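Local coordinates for translation initiation factor 4E (PDB 3M94), which binds the methylated guanosine cap at the 5' end of messenger RNA, here the trimethylated form, probably to start translation, at residues A[88-100]-A[118-131]. Residues are numbered along the deposited sequence; the frame is centred on the assembly and turned at random.
Sequences RAQLLDHYWLELL and AVVNVRQKGDKVSL. With M7M (N,N,7-trimethylguanosine 5'-(trihydrogen diphosphate)), chain C.
Arg88 and Asp127 illustrate how a salt bridge can pin a helix to the turn end of a beta hairpin. The guanidinium meets the carboxylate side-on: NE of Arg88 donates to the syn lone pair of Asp127 OD2 at 2.7 Å, while NH1 of Arg88 makes a straighter bond, 2.8 Å long, to Asp127 OD1. The two planes are turned 48° apart, so the grip is twisted rather than flat. CD2 of Leu92 lies over one face of the guanidinium, and CD1 of the same leucine packs 3.6 Å from Asp127 CB.

Further along the helix, Trp96 takes Val120 CG1 over the centre of its six-membered ring, a CH-pi contact of 3.5 Å to the centroid. With CG anti to the backbone N (chi1 180°), the indole reaches across to the strand, and its CZ3 approaches Ala118 CB. Leu99 CD2 wedges between Ala118 CB and Val129 CG1, 3.5 Å from the latter.

This is the eIF4E fold, in which helices back the convex side of a curved antiparallel sheet and the cap lies on the other side; helix 88-100 runs nearly parallel to strand 127-131, at 13°. Residues alternate accordingly, with Asn121 and Lys128 pointing away from the helix, and Lys128 NZ bonding M7M OAY at 2.9 Å.

In the second shell, Leu100 CD2 lies over the opposite face of the Trp96 indole. Asp127 OD1 also accepts from the backbone N of Arg123, on the carboxylate face opposite Arg88 NH1, linking the salt bridge to a residue whose NE bonds the cap phosphate oxygen OBA.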
# COMPACT_ATOMS: atom_id res chain seq x y z
N ARG A 88 7.02 0.98 -15.89
CA ARG A 88 5.80 1.29 -15.13
C ARG A 88 4.52 0.91 -15.85
O ARG A 88 3.53 0.60 -15.20
CB ARG A 88 5.80 2.75 -14.67
CG ARG A 88 5.78 3.79 -15.79
CD ARG A 88 4.41 4.41 -15.96
NE ARG A 88 4.05 5.25 -14.80
CZ ARG A 88 2.88 5.86 -14.66
NH1 ARG A 88 2.64 6.59 -13.57
NH2 ARG A 88 1.94 5.75 -15.59
N ALA A 89 4.53 0.93 -17.18
CA ALA A 89 3.36 0.56 -17.96
C ALA A 89 3.00 -0.93 -17.80
O ALA A 89 1.83 -1.31 -17.96
CB ALA A 89 3.54 0.93 -19.42
N GLN A 90 3.99 -1.75 -17.47
CA GLN A 90 3.74 -3.18 -17.23
C GLN A 90 3.70 -3.61 -15.75
O GLN A 90 3.18 -4.67 -15.44
CB GLN A 90 4.70 -4.07 -18.05
CG GLN A 90 6.13 -3.55 -18.24
CD GLN A 90 6.28 -2.54 -19.39
OE1 GLN A 90 5.47 -2.50 -20.33
NE2 GLN A 90 7.32 -1.71 -19.30
N LEU A 91 4.23 -2.79 -14.84
CA LEU A 91 4.30 -3.16 -13.42
C LEU A 91 3.41 -2.36 -12.47
O LEU A 91 2.94 -2.90 -11.46
CB LEU A 91 5.75 -3.13 -12.91
CG LEU A 91 6.81 -4.05 -13.54
CD1 LEU A 91 8.21 -3.74 -13.00
CD2 LEU A 91 6.47 -5.53 -13.34
N LEU A 92 3.17 -1.08 -12.76
CA LEU A 92 2.47 -0.21 -11.79
C LEU A 92 1.10 -0.76 -11.31
O LEU A 92 0.93 -1.01 -10.10
CB LEU A 92 2.36 1.24 -12.28
CG LEU A 92 1.86 2.18 -11.18
CD1 LEU A 92 2.84 2.16 -9.99
CD2 LEU A 92 1.66 3.60 -11.70
N ASP A 93 0.18 -0.98 -12.24
CA ASP A 93 -1.16 -1.49 -11.89
C ASP A 93 -1.15 -2.90 -11.29
O ASP A 93 -1.92 -3.19 -10.37
CB ASP A 93 -2.11 -1.45 -13.08
CG ASP A 93 -2.34 -0.05 -13.59
OD1 ASP A 93 -2.11 0.92 -12.82
OD2 ASP A 93 -2.73 0.09 -14.77
N HIS A 94 -0.28 -3.76 -11.82
CA HIS A 94 -0.11 -5.11 -11.30
C HIS A 94 0.37 -5.08 -9.85
O HIS A 94 -0.23 -5.72 -8.99
CB HIS A 94 0.85 -5.90 -12.19
CG HIS A 94 1.04 -7.33 -11.77
ND1 HIS A 94 0.15 -8.33 -12.11
CD2 HIS A 94 2.03 -7.93 -11.06
CE1 HIS A 94 0.58 -9.48 -11.61
NE2 HIS A 94 1.71 -9.26 -10.97
N TYR A 95 1.45 -4.34 -9.58
CA TYR A 95 1.97 -4.19 -8.23
C TYR A 95 0.91 -3.70 -7.24
O TYR A 95 0.72 -4.29 -6.18
CB TYR A 95 3.18 -3.25 -8.22
CG TYR A 95 4.52 -3.87 -8.61
CD1 TYR A 95 5.69 -3.12 -8.54
CD2 TYR A 95 4.63 -5.21 -9.02
CE1 TYR A 95 6.95 -3.67 -8.88
CE2 TYR A 95 5.88 -5.78 -9.36
CZ TYR A 95 7.04 -4.99 -9.29
OH TYR A 95 8.27 -5.52 -9.61
N TRP A 96 0.22 -2.61 -7.60
CA TRP A 96 -0.83 -2.01 -6.76
C TRP A 96 -1.97 -2.98 -6.46
O TRP A 96 -2.31 -3.18 -5.30
CB TRP A 96 -1.35 -0.73 -7.41
CG TRP A 96 -2.45 -0.01 -6.65
CD1 TRP A 96 -3.67 0.32 -7.12
CD2 TRP A 96 -2.39 0.50 -5.30
NE1 TRP A 96 -4.38 1.00 -6.16
CE2 TRP A 96 -3.62 1.13 -5.04
CE3 TRP A 96 -1.41 0.48 -4.29
CZ2 TRP A 96 -3.92 1.73 -3.80
CZ3 TRP A 96 -1.69 1.10 -3.07
CH2 TRP A 96 -2.94 1.71 -2.83
N LEU A 97 -2.55 -3.59 -7.48
CA LEU A 97 -3.66 -4.53 -7.29
C LEU A 97 -3.24 -5.76 -6.47
O LEU A 97 -3.96 -6.15 -5.55
CB LEU A 97 -4.29 -4.96 -8.62
CG LEU A 97 -5.48 -5.94 -8.53
CD1 LEU A 97 -6.62 -5.43 -7.57
CD2 LEU A 97 -6.04 -6.23 -9.91
N GLU A 98 -2.09 -6.37 -6.79
CA GLU A 98 -1.57 -7.47 -5.96
C GLU A 98 -1.42 -7.08 -4.48
O GLU A 98 -1.75 -7.86 -3.60
CB GLU A 98 -0.22 -7.99 -6.48
CG GLU A 98 -0.26 -8.63 -7.88
CD GLU A 98 -1.18 -9.84 -7.98
OE1 GLU A 98 -1.24 -10.64 -7.04
OE2 GLU A 98 -1.85 -10.00 -9.02
N LEU A 99 -0.91 -5.88 -4.22
CA LEU A 99 -0.78 -5.43 -2.83
C LEU A 99 -2.14 -5.26 -2.14
O LEU A 99 -2.29 -5.66 -0.99
CB LEU A 99 0.05 -4.14 -2.74
CG LEU A 99 0.34 -3.59 -1.35
CD1 LEU A 99 0.93 -4.67 -0.43
CD2 LEU A 99 1.29 -2.40 -1.45
N LEU A 100 -3.12 -4.70 -2.85
CA LEU A 100 -4.46 -4.56 -2.29
C LEU A 100 -5.08 -5.92 -1.96
O LEU A 100 -5.66 -6.10 -0.88
CB LEU A 100 -5.38 -3.79 -3.25
CG LEU A 100 -5.02 -2.33 -3.58
CD1 LEU A 100 -6.11 -1.68 -4.36
CD2 LEU A 100 -4.67 -1.47 -2.34
N ALA A 118 -1.77 0.61 2.37
CA ALA A 118 -0.90 0.72 1.19
C ALA A 118 -1.00 2.08 0.51
O ALA A 118 -2.04 2.75 0.58
CB ALA A 118 -1.26 -0.37 0.20
N VAL A 119 0.07 2.45 -0.20
CA VAL A 119 0.12 3.73 -0.90
C VAL A 119 0.76 3.57 -2.27
O VAL A 119 1.84 2.96 -2.41
CB VAL A 119 0.98 4.76 -0.13
CG1 VAL A 119 0.97 6.14 -0.83
CG2 VAL A 119 0.51 4.89 1.31
N VAL A 120 0.11 4.13 -3.29
CA VAL A 120 0.78 4.32 -4.56
C VAL A 120 0.92 5.82 -4.85
O VAL A 120 -0.07 6.56 -4.84
CB VAL A 120 0.13 3.53 -5.73
CG1 VAL A 120 -1.37 3.82 -5.85
CG2 VAL A 120 0.87 3.82 -7.07
N ASN A 121 2.16 6.26 -5.07
CA ASN A 121 2.46 7.63 -5.49
C ASN A 121 2.81 7.59 -6.97
O ASN A 121 3.73 6.88 -7.37
CB ASN A 121 3.64 8.22 -4.69
CG ASN A 121 3.46 8.06 -3.18
OD1 ASN A 121 4.21 7.33 -2.54
ND2 ASN A 121 2.46 8.74 -2.62
N VAL A 122 2.06 8.33 -7.79
CA VAL A 122 2.34 8.40 -9.21
C VAL A 122 3.16 9.67 -9.43
O VAL A 122 2.69 10.78 -9.14
CB VAL A 122 1.05 8.41 -10.07
CG1 VAL A 122 1.33 8.83 -11.49
CG2 VAL A 122 0.40 7.05 -10.06
N ARG A 123 4.39 9.49 -9.94
CA ARG A 123 5.32 10.60 -10.11
C ARG A 123 6.03 10.59 -11.49
O ARG A 123 6.10 9.55 -12.16
CB ARG A 123 6.37 10.60 -8.98
CG ARG A 123 5.82 10.69 -7.53
CD ARG A 123 5.16 12.05 -7.24
NE ARG A 123 4.58 12.13 -5.89
CZ ARG A 123 3.35 11.72 -5.54
NH1 ARG A 123 2.52 11.18 -6.43
NH2 ARG A 123 2.95 11.87 -4.28
N GLN A 124 6.53 11.75 -11.91
CA GLN A 124 7.32 11.89 -13.15
C GLN A 124 8.67 11.17 -13.09
O GLN A 124 9.03 10.42 -14.01
CB GLN A 124 7.53 13.35 -13.50
N LYS A 125 9.40 11.38 -11.99
CA LYS A 125 10.70 10.74 -11.73
C LYS A 125 10.62 9.23 -11.45
O LYS A 125 11.66 8.56 -11.37
CB LYS A 125 11.40 11.41 -10.54
CG LYS A 125 11.68 12.91 -10.69
CD LYS A 125 12.63 13.19 -11.82
CE LYS A 125 12.92 14.66 -11.91
NZ LYS A 125 13.71 14.91 -13.13
N GLY A 126 9.41 8.70 -11.26
CA GLY A 126 9.22 7.27 -11.00
C GLY A 126 8.16 7.00 -9.93
O GLY A 126 8.15 7.64 -8.88
N ASP A 127 7.29 6.04 -10.20
CA ASP A 127 6.22 5.72 -9.25
C ASP A 127 6.73 4.88 -8.07
O ASP A 127 7.75 4.19 -8.19
CB ASP A 127 5.10 4.98 -9.96
CG ASP A 127 4.76 5.59 -11.30
OD1 ASP A 127 4.27 6.75 -11.35
OD2 ASP A 127 5.00 4.90 -12.30
N LYS A 128 6.01 4.95 -6.95
CA LYS A 128 6.33 4.23 -5.72
C LYS A 128 5.08 3.53 -5.18
O LYS A 128 4.01 4.14 -5.06
CB LYS A 128 6.87 5.20 -4.66
CG LYS A 128 8.23 5.83 -5.04
CD LYS A 128 8.71 6.88 -4.05
CE LYS A 128 7.92 8.17 -4.15
NZ LYS A 128 8.65 9.26 -3.43
N VAL A 129 5.22 2.24 -4.88
CA VAL A 129 4.20 1.46 -4.17
C VAL A 129 4.79 1.14 -2.80
O VAL A 129 5.90 0.61 -2.72
CB VAL A 129 3.83 0.17 -4.94
CG1 VAL A 129 2.86 -0.72 -4.14
CG2 VAL A 129 3.25 0.49 -6.31
N SER A 130 4.07 1.48 -1.73
CA SER A 130 4.56 1.29 -0.36
C SER A 130 3.56 0.56 0.53
O SER A 130 2.35 0.67 0.33
CB SER A 130 4.86 2.64 0.28
OG SER A 130 5.99 3.22 -0.32
N LEU A 131 4.07 -0.14 1.54
CA LEU A 131 3.20 -0.78 2.54
C LEU A 131 3.59 -0.22 3.90
O LEU A 131 4.71 -0.41 4.34
CB LEU A 131 3.32 -2.31 2.49
CG LEU A 131 2.51 -3.16 3.50
CD1 LEU A 131 1.01 -2.91 3.38
CD2 LEU A 131 2.80 -4.65 3.30
OAX M7M C . 8.66 13.54 -2.96
OAY M7M C . 7.78 11.85 -4.52
PAZ M7M C . 7.35 12.74 -3.42
OBA M7M C . 6.26 13.73 -3.67
OBB M7M C . 1.52 12.76 6.04
CBC M7M C . 2.29 11.63 3.65
OBD M7M C . 6.92 11.85 -2.16
NBE M7M C . 1.60 14.98 6.25
CBF M7M C . 1.77 13.87 5.55
CBG M7M C . 2.24 14.02 4.28
NBH M7M C . 2.48 13.06 3.42
CBI M7M C . 2.92 13.65 2.32
OBJ M7M C . 4.49 11.49 -2.62
PBK M7M C . 5.43 11.80 -1.55
OBL M7M C . 5.49 11.00 -0.30
CBM M7M C . 1.89 16.16 5.70
NBN M7M C . 2.35 16.31 4.46
CBO M7M C . 2.53 15.22 3.73
NBP M7M C . 2.94 14.96 2.51
CBQ M7M C . 3.36 15.96 1.53
OBR M7M C . 3.74 15.34 0.31
CBS M7M C . 5.14 15.28 0.15
CBT M7M C . 5.57 13.83 0.05
OBU M7M C . 5.21 13.33 -1.22
NBV M7M C . 1.69 17.22 6.47
CBW M7M C . 1.97 18.53 5.96
CBX M7M C . 4.60 16.59 2.08
CBY M7M C . 5.70 15.80 1.44
CBZ M7M C . 1.20 17.02 7.81
OCA M7M C . 4.59 17.93 1.63
OCB M7M C . 6.86 16.58 1.18